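PDB 1ZX5: mannosephosphate isomerase, putative from Archaeoglobus fulgidus, which probably interconverts D-mannose 6-phosphate and D-fructose 6-phosphate, as a zinc-dependent isomerase of the type 1 mannose-6-phosphate isomerase family. Local coordinates for residues W24-L28 / K29-Q33; L59-I62 / E63-S66; K67-D70 / E71-R75. One frame throughout, in Å; residues are numbered along the deposited sequence. Where two conformers were deposited one is given.

Contact 1 of 3, residues W24-L28 / K29-Q33. With EDO (1,2-ethanediol), chain C; ACY (acetic acid), chain F.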
loop_
_atom_site.group_PDB
_atom_site.type_symbol
_atom_site.label_atom_id
_atom_site.label_comp_id
_atom_site.label_asym_id
_atom_site.label_seq_id
_atom_site.Cartn_x
_atom_site.Cartn_y
_atom_site.Cartn_z
ATOM N N TRP A 24 -5.004 -15.724 -3.853
ATOM C CA TRP A 24 -5.188 -15.196 -2.483
ATOM C C TRP A 24 -6.212 -14.065 -2.411
ATOM O O TRP A 24 -7.106 -14.074 -1.564
ATOM C CB TRP A 24 -3.826 -14.742 -1.900
ATOM C CG TRP A 24 -3.889 -14.013 -0.566
ATOM C CD1 TRP A 24 -4.343 -14.522 0.643
ATOM C CD2 TRP A 24 -3.433 -12.672 -0.285
ATOM N NE1 TRP A 24 -4.213 -13.570 1.631
ATOM C CE2 TRP A 24 -3.654 -12.436 1.100
ATOM C CE3 TRP A 24 -2.854 -11.656 -1.066
ATOM C CZ2 TRP A 24 -3.335 -11.219 1.716
ATOM C CZ3 TRP A 24 -2.540 -10.436 -0.463
ATOM C CH2 TRP A 24 -2.779 -10.230 0.922
ATOM N N ILE A 25 -6.079 -13.087 -3.301
ATOM C CA ILE A 25 -6.962 -11.921 -3.270
ATOM C C ILE A 25 -8.441 -12.285 -3.516
ATOM O O ILE A 25 -9.298 -11.917 -2.712
ATOM C CB ILE A 25 -6.471 -10.796 -4.200
ATOM C CG1 ILE A 25 -5.193 -10.176 -3.605
ATOM C CG2 ILE A 25 -7.585 -9.733 -4.391
ATOM C CD1 ILE A 25 -4.505 -9.197 -4.510
ATOM N N ALA A 26 -8.734 -13.011 -4.594
ATOM C CA ALA A 26 -10.119 -13.411 -4.867
ATOM C C ALA A 26 -10.710 -14.146 -3.661
ATOM O O ALA A 26 -11.869 -13.931 -3.300
ATOM C CB ALA A 26 -10.211 -14.273 -6.118
ATOM N N LEU A 27 -9.897 -14.989 -3.025
ATOM C CA LEU A 27 -10.332 -15.737 -1.852
ATOM C C LEU A 27 -10.650 -14.817 -0.672
ATOM O O LEU A 27 -11.664 -15.014 -0.010
ATOM C CB LEU A 27 -9.312 -16.808 -1.468
ATOM C CG LEU A 27 -9.960 -18.031 -0.812
ATOM C CD1 LEU A 27 -10.568 -18.952 -1.889
ATOM C CD2 LEU A 27 -8.950 -18.790 0.070
ATOM N N LEU A 28 -9.809 -13.808 -0.428
ATOM C CA LEU A 28 -10.134 -12.760 0.548
ATOM C C LEU A 28 -11.497 -12.152 0.267
ATOM O O LEU A 28 -12.257 -11.909 1.193
ATOM C CB LEU A 28 -9.093 -11.637 0.549
ATOM C CG LEU A 28 -7.738 -11.924 1.200
ATOM C CD1 LEU A 28 -6.834 -10.725 1.034
ATOM C CD2 LEU A 28 -7.909 -12.317 2.663
ATOM N N LYS A 29 -11.795 -11.918 -1.011
ATOM C CA LYS A 29 -13.034 -11.267 -1.426
ATOM C C LYS A 29 -14.170 -12.257 -1.703
ATOM O O LYS A 29 -15.169 -11.888 -2.330
ATOM C CB LYS A 29 -12.798 -10.375 -2.656
ATOM C CG LYS A 29 -11.616 -9.410 -2.536
ATOM C CD LYS A 29 -11.819 -8.399 -1.424
ATOM C CE LYS A 29 -10.689 -7.380 -1.385
ATOM N NZ LYS A 29 -11.001 -6.350 -0.343
ATOM N N GLY A 30 -14.008 -13.507 -1.263
ATOM C CA GLY A 30 -15.098 -14.484 -1.263
ATOM C C GLY A 30 -15.350 -15.269 -2.539
ATOM O O GLY A 30 -16.432 -15.835 -2.699
ATOM N N PHE A 31 -14.382 -15.329 -3.454
ATOM C CA PHE A 31 -14.561 -16.155 -4.656
ATOM C C PHE A 31 -13.281 -16.867 -5.098
ATOM O O PHE A 31 -12.218 -16.618 -4.561
ATOM C CB PHE A 31 -15.252 -15.376 -5.806
ATOM C CG PHE A 31 -14.415 -14.244 -6.409
ATOM C CD1 PHE A 31 -13.908 -14.352 -7.706
ATOM C CD2 PHE A 31 -14.175 -13.068 -5.700
ATOM C CE1 PHE A 31 -13.144 -13.307 -8.289
ATOM C CE2 PHE A 31 -13.415 -12.020 -6.267
ATOM C CZ PHE A 31 -12.902 -12.144 -7.567
ATOM N N ARG A 32 -13.399 -17.785 -6.051
ATOM C CA ARG A 32 -12.247 -18.531 -6.562
ATOM C C ARG A 32 -11.864 -17.989 -7.925
ATOM O O ARG A 32 -12.648 -18.074 -8.861
ATOM C CB ARG A 32 -12.584 -20.013 -6.704
ATOM C CG ARG A 32 -12.661 -20.756 -5.412
ATOM C CD ARG A 32 -12.962 -22.243 -5.648
ATOM N NE ARG A 32 -11.849 -22.958 -6.281
ATOM C CZ ARG A 32 -11.941 -23.645 -7.421
ATOM N NH1 ARG A 32 -13.098 -23.719 -8.080
ATOM N NH2 ARG A 32 -10.872 -24.268 -7.906
ATOM N N GLN A 33 -10.662 -17.433 -8.021
ATOM C CA GLN A 33 -10.139 -16.914 -9.281
ATOM C C GLN A 33 -8.633 -16.754 -9.171
ATOM O O GLN A 33 -8.142 -16.062 -8.266
ATOM C CB GLN A 33 -10.759 -15.550 -9.613
ATOM C CG GLN A 33 -10.388 -15.016 -11.006
ATOM C CD GLN A 33 -10.716 -16.003 -12.095
ATOM O OE1 GLN A 33 -11.868 -16.407 -12.251
ATOM N NE2 GLN A 33 -9.702 -16.419 -12.848
HETATM C C1 EDO C . -3.958 -12.390 5.897
HETATM O O1 EDO C . -4.172 -13.418 4.907
HETATM C C2 EDO C . -4.313 -11.018 5.309
HETATM O O2 EDO C . -5.719 -10.780 5.398
HETATM C C ACY F . -14.149 -5.057 -1.740
HETATM O O ACY F . -14.789 -6.005 -2.271
HETATM O OXT ACY F . -12.911 -4.934 -1.780
HETATM C CH3 ACY F . -14.928 -4.004 -1.011
HETATM O O HOH W 1 -7.024 -14.138 -6.807
#
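The methyl group of Ala26 sits squarely over the ring of Phe31, its CB 3.7 Å from the ring centroid and 11° off the normal, a CH-pi contact between residues five apart. Phe31 holds its CG between its own backbone N and carbonyl carbon (chi1 68°), which folds the ring back under the helix end; the small alanine lets it come this close. The same alanine anchors the backbone: Phe31 N donates to Ala26 O at 2.9 Å in a nearly straight bond. With Gly30 N to Leu27 O at 3.1 Å, this makes a Schellman motif closing helix 24-28, and Gly30, at positive phi, is its C-prime residue, a backbone shape glycine takes more easily than residues with a side chain. Lys29 N still makes a helical bond to Ile25 O. From there the lysine side chain can be followed outward. Its CB lies 3.7 Å from Ala26 O; CG comes to 3.4 Å from Ile25 O, and the bend at chi2 (-63°) then sends CD off toward a bound acetic acid, probably from the crystallisation liquor. CE runs on beside this molecule, and NZ donates to its OXT at 2.8 Å. The ammonium group also meets Glu41 in a salt bridge and Gly272 O in a hydrogen bond, while Tyr273 adds a cation-pi contact, so a long, charged side chain suits a position where a buried amine must reach several partners. Farther along, a water accepts from Ala26 N and lies 2.7 Å from Gln33 O, to which it probably donates.

Contact 2 of 3, residues L59-I62 / E63-S66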
loop_
_atom_site.group_PDB
_atom_site.type_symbol
_atom_site.label_atom_id
_atom_site.label_comp_id
_atom_site.label_asym_id
_atom_site.label_seq_id
_atom_site.Cartn_x
_atom_site.Cartn_y
_atom_site.Cartn_z
ATOM N N LEU A 59 -21.031 6.303 -4.419
ATOM C CA LEU A 59 -20.267 7.346 -5.128
ATOM C C LEU A 59 -18.771 7.008 -5.225
ATOM O O LEU A 59 -18.271 6.110 -4.541
ATOM C CB LEU A 59 -20.466 8.738 -4.503
ATOM C CG LEU A 59 -19.887 9.072 -3.120
ATOM C CD1 LEU A 59 -19.737 10.576 -2.954
ATOM C CD2 LEU A 59 -20.756 8.499 -2.003
ATOM N N SER A 60 -18.069 7.740 -6.079
ATOM C CA SER A 60 -16.656 7.514 -6.313
ATOM C C SER A 60 -15.815 8.175 -5.222
ATOM O O SER A 60 -16.223 9.203 -4.685
ATOM C CB SER A 60 -16.292 8.052 -7.701
ATOM O OG SER A 60 -14.923 8.369 -7.818
HETATM N N MSE A 61 -14.646 7.597 -4.915
HETATM C CA MSE A 61 -13.697 8.186 -3.955
HETATM C C MSE A 61 -13.295 9.581 -4.369
HETATM O O MSE A 61 -12.939 10.416 -3.533
HETATM C CB MSE A 61 -12.406 7.365 -3.846
HETATM C CG MSE A 61 -12.411 6.274 -2.831
HETATM SE SE MSE A 61 -12.759 6.925 -1.022
HETATM C CE MSE A 61 -11.254 8.074 -0.725
ATOM N N ILE A 62 -13.311 9.812 -5.673
ATOM C CA ILE A 62 -12.921 11.099 -6.242
ATOM C C ILE A 62 -13.995 12.150 -5.925
ATOM O O ILE A 62 -13.668 13.255 -5.489
ATOM C CB ILE A 62 -12.596 10.953 -7.750
ATOM C CG1 ILE A 62 -11.286 10.154 -7.891
ATOM C CG2 ILE A 62 -12.527 12.325 -8.449
ATOM C CD1 ILE A 62 -10.845 9.874 -9.322
ATOM N N GLU A 63 -15.262 11.800 -6.140
ATOM C CA GLU A 63 -16.365 12.662 -5.742
ATOM C C GLU A 63 -16.303 12.881 -4.230
ATOM O O GLU A 63 -16.274 14.024 -3.768
ATOM C CB GLU A 63 -17.716 12.067 -6.159
ATOM C CG GLU A 63 -18.897 13.027 -6.022
ATOM C CD GLU A 63 -20.204 12.445 -6.543
ATOM O OE1 GLU A 63 -20.238 11.970 -7.700
ATOM O OE2 GLU A 63 -21.207 12.476 -5.802
ATOM N N LEU A 64 -16.237 11.788 -3.469
ATOM C CA LEU A 64 -16.191 11.887 -2.001
ATOM C C LEU A 64 -15.118 12.881 -1.525
ATOM O O LEU A 64 -15.387 13.735 -0.684
ATOM C CB LEU A 64 -15.991 10.508 -1.346
ATOM C CG LEU A 64 -15.989 10.515 0.191
ATOM C CD1 LEU A 64 -17.406 10.686 0.760
ATOM C CD2 LEU A 64 -15.335 9.277 0.753
ATOM N N PHE A 65 -13.920 12.780 -2.091
ATOM C CA PHE A 65 -12.820 13.641 -1.691
ATOM C C PHE A 65 -13.019 15.112 -2.100
ATOM O O PHE A 65 -12.715 16.013 -1.322
ATOM C CB PHE A 65 -11.474 13.094 -2.190
ATOM C CG PHE A 65 -10.286 13.861 -1.682
ATOM C CD1 PHE A 65 -9.877 13.739 -0.356
ATOM C CD2 PHE A 65 -9.586 14.719 -2.518
ATOM C CE1 PHE A 65 -8.775 14.453 0.126
ATOM C CE2 PHE A 65 -8.486 15.440 -2.047
ATOM C CZ PHE A 65 -8.075 15.299 -0.722
ATOM N N SER A 66 -13.538 15.373 -3.298
ATOM C CA SER A 66 -13.771 16.769 -3.681
ATOM C C SER A 66 -14.864 17.439 -2.822
ATOM O O SER A 66 -14.779 18.630 -2.542
ATOM C CB SER A 66 -14.042 16.925 -5.188
ATOM O OG SER A 66 -15.221 16.247 -5.579
#
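Ser60 O receives the straight N-H of Leu64 at 2.9 Å and so starts the ladder of helix 61-73. The serine is the N-cap of that helix, right where strand 57-60 ends: with OG anti to its own backbone N (chi1 156°), the hydroxyl turns back over the first turn and accepts from Ile62 N at 3.0 Å. A short side chain with an oxygen at its tip suits this place, since the opening turn has amide N-H groups without helical acceptors. With an alanine here, Ile62 N would probably lose this acceptor and the first turn be less firmly fixed. Phe65 N to Met61 O and Ser66 N to Ile62 O carry the ladder on, and Ser66 OG donates to Glu63 O. On the flank, the side chains of Leu59 and Glu63 cross at about a right angle, and the CD1 methyl of Leu59 lies 3.7 Å from N and 4.1 Å from CB of Leu64, so the leucine before the helix rests against its first turn. Leu64 and the selenomethionine Met61 are buried against Leu276 of strand 274-277; leucine's branched apolar end and the flexible, unbranched selenomethionine, bent at chi2 and chi3, both suit that side, while Phe65 sets its ring edge-to-face with Phe83. Within the turn, the selenium of Met61 rests 3.9 Å from CD2 of Leu64.

Contact 3 of 3, residues K67-D70 / E71-R75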
loop_
_atom_site.group_PDB
_atom_site.type_symbol
_atom_site.label_atom_id
_atom_site.label_comp_id
_atom_site.label_asym_id
_atom_site.label_seq_id
_atom_site.Cartn_x
_atom_site.Cartn_y
_atom_site.Cartn_z
ATOM N N LYS A 67 -15.854 16.665 -2.380
ATOM C CA LYS A 67 -16.940 17.193 -1.542
ATOM C C LYS A 67 -16.646 17.229 -0.040
ATOM O O LYS A 67 -17.220 18.050 0.672
ATOM C CB LYS A 67 -18.235 16.414 -1.769
ATOM C CG LYS A 67 -18.824 16.596 -3.146
ATOM C CD LYS A 67 -20.118 15.812 -3.316
ATOM C CE LYS A 67 -20.652 15.992 -4.743
ATOM N NZ LYS A 67 -22.085 15.589 -4.873
ATOM N N HIS A 68 -15.769 16.345 0.444
ATOM C CA HIS A 68 -15.618 16.130 1.893
ATOM C C HIS A 68 -14.170 16.124 2.358
ATOM O O HIS A 68 -13.832 15.608 3.429
ATOM C CB HIS A 68 -16.336 14.842 2.314
ATOM C CG HIS A 68 -17.806 14.867 2.034
ATOM N ND1 HIS A 68 -18.685 15.650 2.752
ATOM C CD2 HIS A 68 -18.546 14.229 1.095
ATOM C CE1 HIS A 68 -19.907 15.482 2.276
ATOM N NE2 HIS A 68 -19.851 14.626 1.271
ATOM N N ARG A 69 -13.326 16.728 1.541
ATOM C CA ARG A 69 -11.893 16.763 1.753
ATOM C C ARG A 69 -11.442 17.187 3.159
ATOM O O ARG A 69 -10.643 16.485 3.775
ATOM C CB ARG A 69 -11.297 17.670 0.692
ATOM C CG ARG A 69 -9.948 18.167 0.996
ATOM C CD ARG A 69 -9.671 19.402 0.175
ATOM N NE ARG A 69 -8.589 20.141 0.797
ATOM C CZ ARG A 69 -7.343 19.700 0.863
ATOM N NH1 ARG A 69 -7.027 18.527 0.331
ATOM N NH2 ARG A 69 -6.411 20.433 1.450
ATOM N N ASP A 70 -11.949 18.323 3.649
ATOM C CA ASP A 70 -11.579 18.857 4.972
ATOM C C ASP A 70 -11.996 17.926 6.105
ATOM O O ASP A 70 -11.205 17.652 6.997
ATOM C CB ASP A 70 -12.181 20.257 5.212
ATOM C CG ASP A 70 -11.616 21.322 4.272
ATOM O OD1 ASP A 70 -10.638 21.049 3.535
ATOM O OD2 ASP A 70 -12.156 22.452 4.271
ATOM N N GLU A 71 -13.239 17.448 6.055
ATOM C CA GLU A 71 -13.740 16.473 7.027
ATOM C C GLU A 71 -12.984 15.140 6.986
ATOM O O GLU A 71 -12.686 14.566 8.034
ATOM C CB GLU A 71 -15.242 16.220 6.854
ATOM C CG GLU A 71 -15.829 15.447 8.029
ATOM C CD GLU A 71 -17.302 15.094 7.874
ATOM O OE1 GLU A 71 -17.989 15.702 7.019
ATOM O OE2 GLU A 71 -17.771 14.209 8.632
ATOM N N LEU A 72 -12.676 14.655 5.784
ATOM C CA LEU A 72 -11.907 13.421 5.645
ATOM C C LEU A 72 -10.496 13.543 6.211
ATOM O O LEU A 72 -10.037 12.659 6.935
ATOM C CB LEU A 72 -11.829 12.965 4.186
ATOM C CG LEU A 72 -12.982 12.165 3.581
ATOM C CD1 LEU A 72 -12.720 11.992 2.088
ATOM C CD2 LEU A 72 -13.140 10.812 4.262
ATOM N N LEU A 73 -9.813 14.635 5.876
ATOM C CA LEU A 73 -8.400 14.777 6.206
ATOM C C LEU A 73 -8.154 15.301 7.607
ATOM O O LEU A 73 -7.129 14.974 8.213
ATOM C CB LEU A 73 -7.684 15.657 5.183
ATOM C CG LEU A 73 -7.551 15.135 3.748
ATOM C CD1 LEU A 73 -6.961 16.234 2.861
ATOM C CD2 LEU A 73 -6.714 13.852 3.652
ATOM N N GLY A 74 -9.083 16.114 8.113
ATOM C CA GLY A 74 -8.969 16.676 9.452
ATOM C C GLY A 74 -7.744 17.551 9.585
ATOM O O GLY A 74 -7.575 18.505 8.819
ATOM N N ARG A 75 -6.877 17.209 10.537
ATOM C CA ARG A 75 -5.658 17.983 10.800
ATOM C C ARG A 75 -4.642 17.906 9.652
ATOM O O ARG A 75 -3.717 18.721 9.584
ATOM C CB ARG A 75 -5.014 17.564 12.124
ATOM C CG ARG A 75 -5.885 17.831 13.349
ATOM C CD ARG A 75 -5.150 17.584 14.674
ATOM N NE ARG A 75 -4.626 16.224 14.769
ATOM C CZ ARG A 75 -3.335 15.894 14.702
ATOM N NH1 ARG A 75 -2.403 16.833 14.551
ATOM N NH2 ARG A 75 -2.974 14.614 14.789
HETATM O O HOH W 2 -17.772 17.293 4.822
#
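Arg69 runs extended from CG to NE, with CG anti to the backbone N (chi1 161°), whereas Leu73 turns its CG anti to the carbonyl carbon (chi1 -66°); these torsions bring CD1 of Leu73 to 3.4 Å from NH1 of Arg69, one helical turn back. The guanidinium thus lies against an apolar branch, yet its polar atoms have other partners: NH1 donates to Phe80 O, and NE of Arg69 makes a long salt bridge to OD1 of neighbouring Asp70 at 3.5 Å. On another side, His68 and Glu71 share a water that lies 2.8 Å from His68 ND1, at the edge of the imidazole ring and in its plane; it donates to Glu71 OE1 at 2.7 Å. The carboxylate of Glu71 is buried but well supplied, its oxygens also accepting from Ser280 OG and from the backbone N of Glu3 and Leu4; a long acidic side chain suits a place where several donors converge. The backbone keeps its i to i+4 bonds up to Gly74 N to Asp70 O at 2.8 Å, where positive phi suits a residue without a side chain. Leu72 packs on Phe65 earlier in helix 61-73 and on Pro278 just beyond strand 274-277, and Glu71 ties the helix to the N-terminal loop.

Along the chain the three contacts follow in series, and none nests in or crosses another. Contact 1 closes the turn that ends helix 24-28 and sends the chain toward strand 36-41 of the six-stranded sheet; it stands apart, its centre 26 Å from that of contact 2 and 32 Å from that of contact 3. Contact 2 opens helix 61-73 directly after strand 57-60 of the three-stranded sheet, and contact 3 finishes the same helix. These two adjoin, 11 Å between centres, with Phe65 CE1 3.7 Å from Leu73 CD1. All three reach the region of strand 274-277: contact 1 the loop before it, contact 2 the strand itself, contact 3 the loop after it.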